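Long-range contacts in hydrogenase maturation protease HycI (Thermococcus kodakarensis KOD1, PDB 5ZBY), which probably acts as an endopeptidase that trims the C-terminal end of a [NiFe] hydrogenase large-subunit precursor during maturation: residues A[4-8]-A[150-155]; A[16-20]-A[71-75]; A[81-85]-A[137-143]; A[89-93]-A[105-110]. All coordinates share one frame; numbering follows the deposited sequence.

Overall arrangement
All four contacts gather around one mixed sheet. Interaction 2 joins two of its parallel strands, and its centre lies about 2 Å from that of the chain. On one face of the sheet, helix 138-156 serves both interaction 1 and interaction 3, about 19 Å apart, centre to centre. I151 CG2 of interaction 1 packs on I16 CD1 of interaction 2 at 3.6 Å. Interaction 4 lies on the other face, where F72 CG meets L105 CD1 at 4.0 Å. A bound buffer molecule, EPE, probably from the crystallisation liquor, lies next to interactions 2 and 4: nearest-atom distances are about 3 Å from the D74 side chain and about 4 Å from that of L105.

Interaction 1. Residues A[4-8]-A[150-155]; sequences LEDVF and LIAEIL
I154 carries the tight part of this contact, because its two branches separate and meet different residues of helix 3-8. Its CD1 lies 3.7 Å from L4 CG, while its CG2 sits 3.8 Å from F8 CB. The division follows from chi1 of -69°, which sets CG2 anti to the backbone N and CG1 anti to the carbonyl carbon. L4 answers from across: with chi1 at -168° its CG is anti to its own N, and its CD2 extends to L150 CB at 3.8 Å, the two side chains crossing at nearly a right angle. The F8 ring reaches further along the helix, where CD1 meets L155 CD2 at 4.0 Å and CZ meets I151 CG2 at 4.2 Å. Both methyl groups approach the ring obliquely.

The looser, solvent side belongs to E5. Its aliphatic CG touches I154 CD1 at 3.8 Å, but the carboxylate runs on into an exposed position, where OE1 accepts from S2 N. The axes of the short helical segments approach to 10.5 Å at a crossing angle of -46°, a gap filled by L4, F8 and I154. F8 also rests on L69 and V71 of strand 69-75, and L155 on I14 and I16 of strand 14-18. With no hydrogen bond or salt bridge between the segments, the N-terminal helix is held to helix 138-156 here by dispersion and the hydrophobic effect.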
loop_
_atom_site.group_PDB
_atom_site.type_symbol
_atom_site.label_atom_id
_atom_site.label_comp_id
_atom_site.label_asym_id
_atom_site.label_seq_id
_atom_site.Cartn_x
_atom_site.Cartn_y
_atom_site.Cartn_z
ATOM N N LEU A 4 -5.876 3.862 -11.749
ATOM C CA LEU A 4 -4.690 3.143 -11.302
ATOM C C LEU A 4 -3.547 3.322 -12.313
ATOM O O LEU A 4 -2.399 3.691 -11.958
ATOM C CB LEU A 4 -5.021 1.668 -11.123
ATOM C CG LEU A 4 -3.979 0.816 -10.400
ATOM C CD1 LEU A 4 -3.758 1.330 -8.982
ATOM C CD2 LEU A 4 -4.394 -0.656 -10.392
ATOM N N GLU A 5 -3.896 3.132 -13.579
ATOM C CA GLU A 5 -2.934 3.194 -14.662
ATOM C C GLU A 5 -2.326 4.586 -14.670
ATOM O O GLU A 5 -1.163 4.768 -14.863
ATOM C CB GLU A 5 -3.595 2.871 -16.014
ATOM C CG GLU A 5 -3.813 1.400 -16.335
ATOM C CD GLU A 5 -4.801 1.138 -17.484
ATOM O OE1 GLU A 5 -5.476 2.064 -17.913
ATOM O OE2 GLU A 5 -4.930 0.003 -17.940
ATOM N N ASP A 6 -3.139 5.575 -14.443
ATOM C CA ASP A 6 -2.701 6.943 -14.384
ATOM C C ASP A 6 -1.693 7.139 -13.281
ATOM O O ASP A 6 -0.728 7.879 -13.450
ATOM C CB ASP A 6 -3.896 7.878 -14.146
ATOM C CG ASP A 6 -4.822 7.995 -15.366
ATOM O OD1 ASP A 6 -4.419 7.596 -16.483
ATOM O OD2 ASP A 6 -5.960 8.497 -15.207
ATOM N N VAL A 7 -1.969 6.519 -12.124
ATOM C CA VAL A 7 -1.040 6.599 -11.003
ATOM C C VAL A 7 0.371 6.162 -11.433
ATOM O O VAL A 7 1.358 6.795 -11.057
ATOM C CB VAL A 7 -1.476 5.724 -9.810
ATOM C CG1 VAL A 7 -0.444 5.804 -8.700
ATOM C CG2 VAL A 7 -2.834 6.162 -9.291
ATOM N N PHE A 8 0.429 5.085 -12.218
ATOM C CA PHE A 8 1.741 4.500 -12.552
ATOM C C PHE A 8 2.402 5.145 -13.761
ATOM O O PHE A 8 3.593 4.977 -13.982
ATOM C CB PHE A 8 1.605 3.002 -12.786
ATOM C CG PHE A 8 1.421 2.245 -11.519
ATOM C CD1 PHE A 8 2.514 1.796 -10.826
ATOM C CD2 PHE A 8 0.168 2.058 -10.980
ATOM C CE1 PHE A 8 2.362 1.131 -9.607
ATOM C CE2 PHE A 8 0.021 1.384 -9.771
ATOM C CZ PHE A 8 1.141 0.922 -9.108
ATOM N N LEU A 150 -4.062 -6.422 -10.938
ATOM C CA LEU A 150 -4.186 -5.164 -11.672
ATOM C C LEU A 150 -2.833 -4.471 -11.701
ATOM O O LEU A 150 -2.377 -3.961 -12.752
ATOM C CB LEU A 150 -5.256 -4.272 -11.045
ATOM C CG LEU A 150 -6.669 -4.858 -11.158
ATOM C CD1 LEU A 150 -7.617 -4.204 -10.181
ATOM C CD2 LEU A 150 -7.170 -4.689 -12.590
ATOM N N ILE A 151 -2.163 -4.469 -10.553
ATOM C CA ILE A 151 -0.853 -3.808 -10.496
ATOM C C ILE A 151 0.149 -4.572 -11.332
ATOM O O ILE A 151 0.944 -3.943 -12.073
ATOM C CB ILE A 151 -0.341 -3.656 -9.044
ATOM C CG1 ILE A 151 -1.219 -2.627 -8.324
ATOM C CG2 ILE A 151 1.157 -3.241 -9.044
ATOM C CD1 ILE A 151 -0.955 -2.534 -6.836
ATOM N N ALA A 152 0.140 -5.899 -11.242
ATOM C CA ALA A 152 1.161 -6.664 -11.997
ATOM C C ALA A 152 0.983 -6.487 -13.497
ATOM O O ALA A 152 1.960 -6.456 -14.251
ATOM C CB ALA A 152 1.131 -8.127 -11.653
ATOM N N GLU A 153 -0.266 -6.385 -13.927
ATOM C CA GLU A 153 -0.494 -6.284 -15.362
ATOM C C GLU A 153 -0.054 -4.915 -15.805
ATOM O O GLU A 153 0.579 -4.771 -16.855
ATOM C CB GLU A 153 -1.963 -6.531 -15.718
ATOM C CG GLU A 153 -2.303 -6.279 -17.172
ATOM C CD GLU A 153 -2.018 -7.483 -18.044
ATOM O OE1 GLU A 153 -2.167 -8.624 -17.555
ATOM O OE2 GLU A 153 -1.632 -7.290 -19.219
ATOM N N ILE A 154 -0.252 -3.887 -14.994
ATOM C CA ILE A 154 0.368 -2.617 -15.341
ATOM C C ILE A 154 1.911 -2.717 -15.402
ATOM O O ILE A 154 2.533 -2.351 -16.397
ATOM C CB ILE A 154 -0.027 -1.526 -14.366
ATOM C CG1 ILE A 154 -1.503 -1.167 -14.538
ATOM C CG2 ILE A 154 0.873 -0.296 -14.541
ATOM C CD1 ILE A 154 -2.077 -0.285 -13.431
ATOM N N LEU A 155 2.531 -3.291 -14.390
ATOM C CA LEU A 155 3.985 -3.312 -14.283
ATOM C C LEU A 155 4.717 -4.172 -15.315
ATOM O O LEU A 155 5.807 -3.844 -15.761
ATOM C CB LEU A 155 4.395 -3.759 -12.902
ATOM C CG LEU A 155 4.084 -2.848 -11.730
ATOM C CD1 LEU A 155 4.663 -3.431 -10.483
ATOM C CD2 LEU A 155 4.577 -1.449 -11.944
#

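Interaction 2. Residues A[16-20]-A[71-75]; sequences ICGIG and VFVDA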
loop_
_atom_site.group_PDB
_atom_site.type_symbol
_atom_site.label_atom_id
_atom_site.label_comp_id
_atom_site.label_asym_id
_atom_site.label_seq_id
_atom_site.Cartn_x
_atom_site.Cartn_y
_atom_site.Cartn_z
ATOM N N ILE A 16 6.599 -0.674 -4.103
ATOM C CA ILE A 16 5.274 -0.969 -3.585
ATOM C C ILE A 16 5.435 -1.564 -2.191
ATOM O O ILE A 16 6.199 -2.502 -2.009
ATOM C CB ILE A 16 4.523 -1.922 -4.503
ATOM C CG1 ILE A 16 4.384 -1.245 -5.887
ATOM C CG2 ILE A 16 3.105 -2.190 -3.946
ATOM C CD1 ILE A 16 3.918 -2.166 -6.937
ATOM N N CYS A 17 4.761 -0.953 -1.225
ATOM C CA CYS A 17 4.926 -1.248 0.201
ATOM C C CYS A 17 3.635 -1.757 0.767
ATOM O O CYS A 17 2.699 -0.964 0.893
ATOM C CB CYS A 17 5.288 0.022 0.963
ATOM S SG CYS A 17 6.958 0.555 0.602
ATOM N N GLY A 18 3.563 -3.040 1.121
ATOM C CA GLY A 18 2.351 -3.563 1.744
ATOM C C GLY A 18 2.391 -3.367 3.246
ATOM O O GLY A 18 3.367 -3.670 3.902
ATOM N N ILE A 19 1.310 -2.852 3.809
ATOM C CA ILE A 19 1.199 -2.578 5.220
ATOM C C ILE A 19 0.102 -3.456 5.752
ATOM O O ILE A 19 -0.961 -3.567 5.150
ATOM C CB ILE A 19 0.832 -1.070 5.503
ATOM C CG1 ILE A 19 1.942 -0.168 4.927
ATOM C CG2 ILE A 19 0.719 -0.785 7.009
ATOM C CD1 ILE A 19 1.515 1.293 4.966
ATOM N N GLY A 20 0.326 -4.094 6.905
ATOM C CA GLY A 20 -0.791 -4.819 7.508
ATOM C C GLY A 20 -0.299 -5.872 8.478
ATOM O O GLY A 20 0.874 -5.866 8.842
ATOM N N VAL A 71 4.141 3.389 -3.615
ATOM C CA VAL A 71 2.712 3.024 -3.422
ATOM C C VAL A 71 2.574 2.253 -2.131
ATOM O O VAL A 71 3.115 1.150 -2.047
ATOM C CB VAL A 71 2.235 2.148 -4.564
ATOM C CG1 VAL A 71 0.780 1.776 -4.426
ATOM C CG2 VAL A 71 2.478 2.865 -5.917
ATOM N N PHE A 72 1.876 2.819 -1.149
ATOM C CA PHE A 72 1.542 2.107 0.085
ATOM C C PHE A 72 0.231 1.418 -0.128
ATOM O O PHE A 72 -0.648 1.976 -0.771
ATOM C CB PHE A 72 1.458 3.082 1.264
ATOM C CG PHE A 72 2.809 3.612 1.658
ATOM C CD1 PHE A 72 3.207 4.885 1.310
ATOM C CD2 PHE A 72 3.701 2.791 2.336
ATOM C CE1 PHE A 72 4.501 5.359 1.660
ATOM C CE2 PHE A 72 4.997 3.264 2.659
ATOM C CZ PHE A 72 5.371 4.535 2.353
ATOM N N VAL A 73 0.098 0.186 0.347
ATOM C CA VAL A 73 -1.155 -0.556 0.162
ATOM C C VAL A 73 -1.592 -1.019 1.560
ATOM O O VAL A 73 -0.805 -1.630 2.279
ATOM C CB VAL A 73 -0.986 -1.766 -0.760
ATOM C CG1 VAL A 73 -2.295 -2.528 -0.926
ATOM C CG2 VAL A 73 -0.382 -1.366 -2.151
ATOM N N ASP A 74 -2.805 -0.676 1.989
ATOM C CA ASP A 74 -3.216 -0.964 3.383
ATOM C C ASP A 74 -4.758 -1.169 3.423
ATOM O O ASP A 74 -5.492 -0.685 2.571
ATOM C CB ASP A 74 -2.811 0.210 4.310
ATOM C CG ASP A 74 -2.846 -0.144 5.802
ATOM O OD1 ASP A 74 -2.949 -1.344 6.135
ATOM O OD2 ASP A 74 -2.707 0.779 6.614
ATOM N N ALA A 75 -5.225 -1.938 4.395
ATOM C CA ALA A 75 -6.627 -1.879 4.756
ATOM C C ALA A 75 -6.950 -0.557 5.451
ATOM O O ALA A 75 -6.392 -0.256 6.491
ATOM C CB ALA A 75 -6.962 -3.054 5.707
HETATM O O HOH W 1 -3.596 -4.299 5.411
#
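I19 has the most surface buried here, and its backbone N donates to V73 O at 2.9 Å. Its side chain divides: CD1 meets F72 CD2 at 3.7 Å, while chi1 of -61° puts CG1 beside the backbone N and leaves CG2 anti to it, 3.8 Å from D74 OD2. I19 O and D74 OD1 are both acceptors, so their proximity is no bond; a water donates to I19 O and accepts from A75 N.

C17 supplies the preceding links of the parallel ladder. Its N donates to V71 O at 2.8 Å, with 172° at the hydrogen, and its O accepts from V73 N at 2.9 Å. C17 CB presses on F72 CD2 at 3.5 Å, and SG makes an oblique sulfur-aromatic contact 4.7 Å from the ring centroid.

V73 points to the other face, where its CG2 meets I16 CG2 at 4.0 Å. D74, at the C-terminal end of its strand, hydrogen-bonds a buffer molecule, EPE, probably from the crystallisation liquor. Helices 29-40 and 138-156 cover the I16 and V73 face. These are neighbouring parallel strands inside the mixed sheet, ordered 46-50, 14-18, 69-75, 119-125, 85-88.

Interaction 3. Residues A[81-85]-A[137-143]; sequences EIGEF and SELIKER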
loop_
_atom_site.group_PDB
_atom_site.type_symbol
_atom_site.label_atom_id
_atom_site.label_comp_id
_atom_site.label_asym_id
_atom_site.label_seq_id
_atom_site.Cartn_x
_atom_site.Cartn_y
_atom_site.Cartn_z
ATOM N N GLU A 81 -18.141 0.425 1.584
ATOM C CA GLU A 81 -18.520 -0.970 1.694
ATOM C C GLU A 81 -17.279 -1.820 1.819
ATOM O O GLU A 81 -16.237 -1.478 1.253
ATOM C CB GLU A 81 -19.339 -1.416 0.491
ATOM C CG GLU A 81 -20.095 -0.273 -0.152
ATOM C CD GLU A 81 -21.393 -0.710 -0.812
ATOM O OE1 GLU A 81 -21.444 -1.838 -1.368
ATOM O OE2 GLU A 81 -22.365 0.079 -0.762
ATOM N N ILE A 82 -17.363 -2.917 2.552
ATOM C CA ILE A 82 -16.187 -3.802 2.631
ATOM C C ILE A 82 -15.653 -4.155 1.263
ATOM O O ILE A 82 -16.404 -4.493 0.359
ATOM C CB ILE A 82 -16.449 -5.133 3.381
ATOM C CG1 ILE A 82 -15.232 -6.043 3.197
ATOM C CG2 ILE A 82 -17.668 -5.814 2.805
ATOM C CD1 ILE A 82 -15.097 -7.166 4.112
ATOM N N GLY A 83 -14.341 -4.027 1.068
ATOM C CA GLY A 83 -13.785 -4.464 -0.195
ATOM C C GLY A 83 -13.661 -3.340 -1.192
ATOM O O GLY A 83 -13.032 -3.495 -2.253
ATOM N N GLU A 84 -14.265 -2.208 -0.878
ATOM C CA GLU A 84 -14.208 -1.065 -1.775
ATOM C C GLU A 84 -12.793 -0.494 -1.716
ATOM O O GLU A 84 -12.177 -0.459 -0.651
ATOM C CB GLU A 84 -15.215 -0.020 -1.347
ATOM C CG GLU A 84 -15.279 1.221 -2.190
ATOM C CD GLU A 84 -16.430 2.146 -1.755
ATOM O OE1 GLU A 84 -17.278 1.758 -0.888
ATOM O OE2 GLU A 84 -16.468 3.293 -2.254
ATOM N N PHE A 85 -12.304 -0.007 -2.851
ATOM C CA PHE A 85 -10.976 0.604 -2.897
ATOM C C PHE A 85 -11.003 2.124 -2.771
ATOM O O PHE A 85 -11.986 2.794 -3.158
ATOM C CB PHE A 85 -10.302 0.230 -4.214
ATOM C CG PHE A 85 -9.987 -1.201 -4.356
ATOM C CD1 PHE A 85 -9.246 -1.869 -3.385
ATOM C CD2 PHE A 85 -10.327 -1.885 -5.517
ATOM C CE1 PHE A 85 -8.915 -3.211 -3.534
ATOM C CE2 PHE A 85 -9.993 -3.220 -5.690
ATOM C CZ PHE A 85 -9.261 -3.900 -4.691
ATOM N N SER A 137 -11.110 -12.276 5.589
ATOM C CA SER A 137 -12.304 -12.725 4.930
ATOM C C SER A 137 -12.002 -13.169 3.523
ATOM O O SER A 137 -11.031 -12.797 2.970
ATOM C CB SER A 137 -13.339 -11.612 4.930
ATOM O OG SER A 137 -12.989 -10.542 4.112
ATOM N N GLU A 138 -12.842 -14.038 2.992
ATOM C CA GLU A 138 -12.747 -14.485 1.614
ATOM C C GLU A 138 -12.741 -13.293 0.689
ATOM O O GLU A 138 -11.961 -13.241 -0.264
ATOM C CB GLU A 138 -13.929 -15.386 1.265
ATOM C CG GLU A 138 -14.033 -16.574 2.181
ATOM C CD GLU A 138 -12.815 -17.474 2.051
ATOM O OE1 GLU A 138 -12.389 -17.713 0.903
ATOM O OE2 GLU A 138 -12.278 -17.926 3.087
ATOM N N LEU A 139 -13.602 -12.333 0.986
ATOM C CA LEU A 139 -13.753 -11.145 0.145
ATOM C C LEU A 139 -12.440 -10.345 0.084
ATOM O O LEU A 139 -11.985 -10.005 -0.980
ATOM C CB LEU A 139 -14.901 -10.255 0.660
ATOM C CG LEU A 139 -15.071 -8.910 -0.057
ATOM C CD1 LEU A 139 -15.173 -9.088 -1.538
ATOM C CD2 LEU A 139 -16.379 -8.273 0.502
ATOM N N ILE A 140 -11.838 -10.086 1.221
ATOM C CA ILE A 140 -10.584 -9.369 1.263
ATOM C C ILE A 140 -9.476 -10.136 0.575
ATOM O O ILE A 140 -8.651 -9.545 -0.029
ATOM C CB ILE A 140 -10.207 -8.967 2.696
ATOM C CG1 ILE A 140 -11.085 -7.836 3.196
ATOM C CG2 ILE A 140 -8.749 -8.592 2.851
ATOM C CD1 ILE A 140 -11.434 -6.795 2.206
ATOM N N LYS A 141 -9.445 -11.443 0.725
ATOM C CA LYS A 141 -8.443 -12.220 -0.024
ATOM C C LYS A 141 -8.638 -12.045 -1.504
ATOM O O LYS A 141 -7.645 -11.899 -2.264
ATOM C CB LYS A 141 -8.503 -13.711 0.324
ATOM C CG LYS A 141 -8.062 -14.016 1.729
ATOM C CD LYS A 141 -8.200 -15.511 2.038
ATOM C CE LYS A 141 -9.371 -15.804 2.930
ATOM N NZ LYS A 141 -9.345 -17.235 3.344
ATOM N N GLU A 142 -9.891 -12.053 -1.938
ATOM C CA GLU A 142 -10.168 -11.920 -3.366
ATOM C C GLU A 142 -9.776 -10.512 -3.850
ATOM O O GLU A 142 -9.262 -10.348 -4.967
ATOM C CB GLU A 142 -11.641 -12.250 -3.657
ATOM C CG GLU A 142 -12.029 -12.106 -5.123
ATOM C CD GLU A 142 -12.517 -10.713 -5.469
ATOM O OE1 GLU A 142 -13.171 -10.086 -4.600
ATOM O OE2 GLU A 142 -12.244 -10.246 -6.607
ATOM N N ARG A 143 -10.015 -9.503 -3.014
ATOM C CA ARG A 143 -9.719 -8.119 -3.362
ATOM C C ARG A 143 -8.194 -7.941 -3.427
ATOM O O ARG A 143 -7.682 -7.223 -4.284
ATOM C CB ARG A 143 -10.353 -7.134 -2.349
ATOM C CG ARG A 143 -11.911 -7.028 -2.430
ATOM C CD ARG A 143 -12.377 -6.259 -3.678
ATOM N NE ARG A 143 -12.356 -7.120 -4.847
ATOM C CZ ARG A 143 -12.622 -6.707 -6.082
ATOM N NH1 ARG A 143 -12.936 -5.436 -6.294
ATOM N NH2 ARG A 143 -12.561 -7.560 -7.102
HETATM O O HOH W 2 -13.555 -3.344 -4.915
#
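I82 and L139 make the closest apolar meeting, reaching toward each other tip to tip with I82 CG2 3.6 Å from L139 CD2. With I82 CG1 anti to its backbone N (chi1 171°), that branch packs on I140 CD1.

Backbone shape brings the loop in. A type II turn from E81 to E84 places G83 at positive phi (95°), and its CA comes within 4.1 Å of I140 CD1.

G83 O lies 3.2 Å from R143 CD and over one face of the F85 ring. Its polar link to R143 is indirect: water 2 donates to G83 O at 2.7 Å and accepts from R143 NH1 at 2.6 Å, in the guanidinium plane. Two bends, at chi2 and chi3, fold R143 back so that NE and NH2 grip E142 side-on; the NH2 to OE2 bond, 2.7 Å, uses the syn lone pair. The F85 ring and R143 guanidinium planes are inclined 19° to each other, and F85 CE2 approaches R143 NH1 obliquely at 3.7 Å, while R143 O meets the ring edge in plane.

S137, at the N-cap, accepts from I140 N through OG at 3.1 Å and also bonds D26 OD1. The contact fits the loop before strand 85-88 against the beginning of helix 138-156, where F85 and I140 also touch C125 of strand 119-125 and F29 of helix 29-40.

Interaction 4. Residues A[89-93]-A[105-110]; sequences DPLKT and LRIVAS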
loop_
_atom_site.group_PDB
_atom_site.type_symbol
_atom_site.label_atom_id
_atom_site.label_comp_id
_atom_site.label_asym_id
_atom_site.label_seq_id
_atom_site.Cartn_x
_atom_site.Cartn_y
_atom_site.Cartn_z
ATOM N N ASP A 89 -3.958 10.522 -1.306
ATOM C CA ASP A 89 -2.676 11.220 -1.154
ATOM C C ASP A 89 -2.296 11.229 0.314
ATOM O O ASP A 89 -2.870 11.968 1.142
ATOM C CB ASP A 89 -2.782 12.644 -1.709
ATOM C CG ASP A 89 -1.515 13.470 -1.499
ATOM O OD1 ASP A 89 -0.494 12.937 -1.012
ATOM O OD2 ASP A 89 -1.542 14.682 -1.833
ATOM N N PRO A 90 -1.330 10.379 0.691
ATOM C CA PRO A 90 -1.062 10.237 2.116
ATOM C C PRO A 90 -0.309 11.425 2.699
ATOM O O PRO A 90 -0.187 11.488 3.911
ATOM C CB PRO A 90 -0.228 8.933 2.184
ATOM C CG PRO A 90 0.514 8.952 0.907
ATOM C CD PRO A 90 -0.454 9.514 -0.132
ATOM N N LEU A 91 0.160 12.343 1.852
ATOM C CA LEU A 91 0.811 13.552 2.316
ATOM C C LEU A 91 -0.193 14.542 2.904
ATOM O O LEU A 91 0.188 15.383 3.711
ATOM C CB LEU A 91 1.543 14.247 1.188
ATOM C CG LEU A 91 2.689 13.446 0.537
ATOM C CD1 LEU A 91 3.114 14.097 -0.756
ATOM C CD2 LEU A 91 3.805 13.460 1.519
ATOM N N LYS A 92 -1.460 14.416 2.509
ATOM C CA LYS A 92 -2.446 15.448 2.862
ATOM C C LYS A 92 -2.810 15.406 4.345
ATOM O O LYS A 92 -3.106 14.336 4.894
ATOM C CB LYS A 92 -3.697 15.288 2.006
ATOM C CG LYS A 92 -4.123 16.564 1.300
ATOM C CD LYS A 92 -5.572 16.489 0.842
ATOM C CE LYS A 92 -5.908 17.636 -0.085
ATOM N NZ LYS A 92 -7.210 17.421 -0.779
ATOM N N THR A 93 -2.771 16.572 5.003
ATOM C CA THR A 93 -3.166 16.726 6.398
ATOM C C THR A 93 -4.694 16.699 6.517
ATOM O O THR A 93 -5.386 17.414 5.789
ATOM C CB THR A 93 -2.606 18.051 6.955
ATOM O OG1 THR A 93 -1.243 18.190 6.489
ATOM C CG2 THR A 93 -2.574 17.993 8.399
ATOM N N LEU A 105 1.192 7.624 8.661
ATOM C CA LEU A 105 1.748 7.392 7.364
ATOM C C LEU A 105 2.096 8.721 6.709
ATOM O O LEU A 105 3.006 8.804 5.938
ATOM C CB LEU A 105 0.788 6.570 6.530
ATOM C CG LEU A 105 1.297 6.150 5.165
ATOM C CD1 LEU A 105 2.514 5.271 5.268
ATOM C CD2 LEU A 105 0.244 5.486 4.311
ATOM N N ARG A 106 1.336 9.754 7.005
ATOM C CA ARG A 106 1.686 11.079 6.477
ATOM C C ARG A 106 3.130 11.498 6.766
ATOM O O ARG A 106 3.806 12.101 5.917
ATOM C CB ARG A 106 0.734 12.152 7.053
ATOM C CG ARG A 106 1.019 13.564 6.525
ATOM C CD ARG A 106 -0.096 14.575 6.987
ATOM N NE ARG A 106 -0.018 14.795 8.416
ATOM C CZ ARG A 106 0.610 15.809 9.012
ATOM N NH1 ARG A 106 1.230 16.760 8.307
ATOM N NH2 ARG A 106 0.613 15.874 10.333
ATOM N N ILE A 107 3.592 11.231 7.967
ATOM C CA ILE A 107 4.951 11.555 8.348
ATOM C C ILE A 107 5.973 10.733 7.582
ATOM O O ILE A 107 6.902 11.256 7.044
ATOM C CB ILE A 107 5.186 11.283 9.829
ATOM C CG1 ILE A 107 4.174 12.018 10.703
ATOM C CG2 ILE A 107 6.596 11.640 10.217
ATOM C CD1 ILE A 107 4.049 13.478 10.423
ATOM N N VAL A 108 5.719 9.439 7.498
ATOM C CA VAL A 108 6.577 8.544 6.703
ATOM C C VAL A 108 6.667 9.004 5.251
ATOM O O VAL A 108 7.756 9.145 4.706
ATOM C CB VAL A 108 6.068 7.089 6.780
ATOM C CG1 VAL A 108 6.912 6.185 5.866
ATOM C CG2 VAL A 108 6.125 6.601 8.224
ATOM N N ALA A 109 5.521 9.215 4.614
ATOM C CA ALA A 109 5.428 9.631 3.231
ATOM C C ALA A 109 6.092 10.983 2.967
ATOM O O ALA A 109 6.734 11.165 1.944
ATOM C CB ALA A 109 3.911 9.669 2.801
ATOM N N SER A 110 5.903 11.934 3.898
ATOM C CA SER A 110 6.530 13.260 3.763
ATOM C C SER A 110 8.061 13.162 3.824
ATOM O O SER A 110 8.761 13.818 3.062
ATOM C CB SER A 110 6.049 14.211 4.864
ATOM O OG SER A 110 4.624 14.397 4.781
#
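P90 and L91 form the middle of a type I turn, D89 to K92, that presses on the side of helix 105-116, with the CA atoms of L91 and R106 4.9 Å apart and R106 CA giving a CA-H...O contact to P90 O at 3.2 Å. An Asx turn, L91 N to D89 OD1, lies within the loop.

The proline ring lies against the helix through CG, 4.0 Å from A109 CB. L105 also meets P90 with its side chain, while its N at the helix start bonds to O3S of EPE, a buffer molecule probably from the crystallisation liquor. L91 starts away from the helix, yet its CD2 swings back to touch S110 OG at 3.5 Å. That hydroxyl donates to R106 O at 2.7 Å, and S110 N reaches the same oxygen from the opposite face of its plane.

R106 runs extended past the turn, CD lying 3.4 Å from L91 O, then bends at chi3 (69°) to turn one face of its guanidinium to T93. I107 CD1, from the same helix, lies off-centre over the other face. T93 OG1 is near NH1, but at an angle too poor for a hydrogen bond. No hydrogen bond crosses between the segments: loop and helix meet through apolar packing and a CA-H...O contact, with T93 CG2 3.9 Å above the centre of the R106 guanidinium.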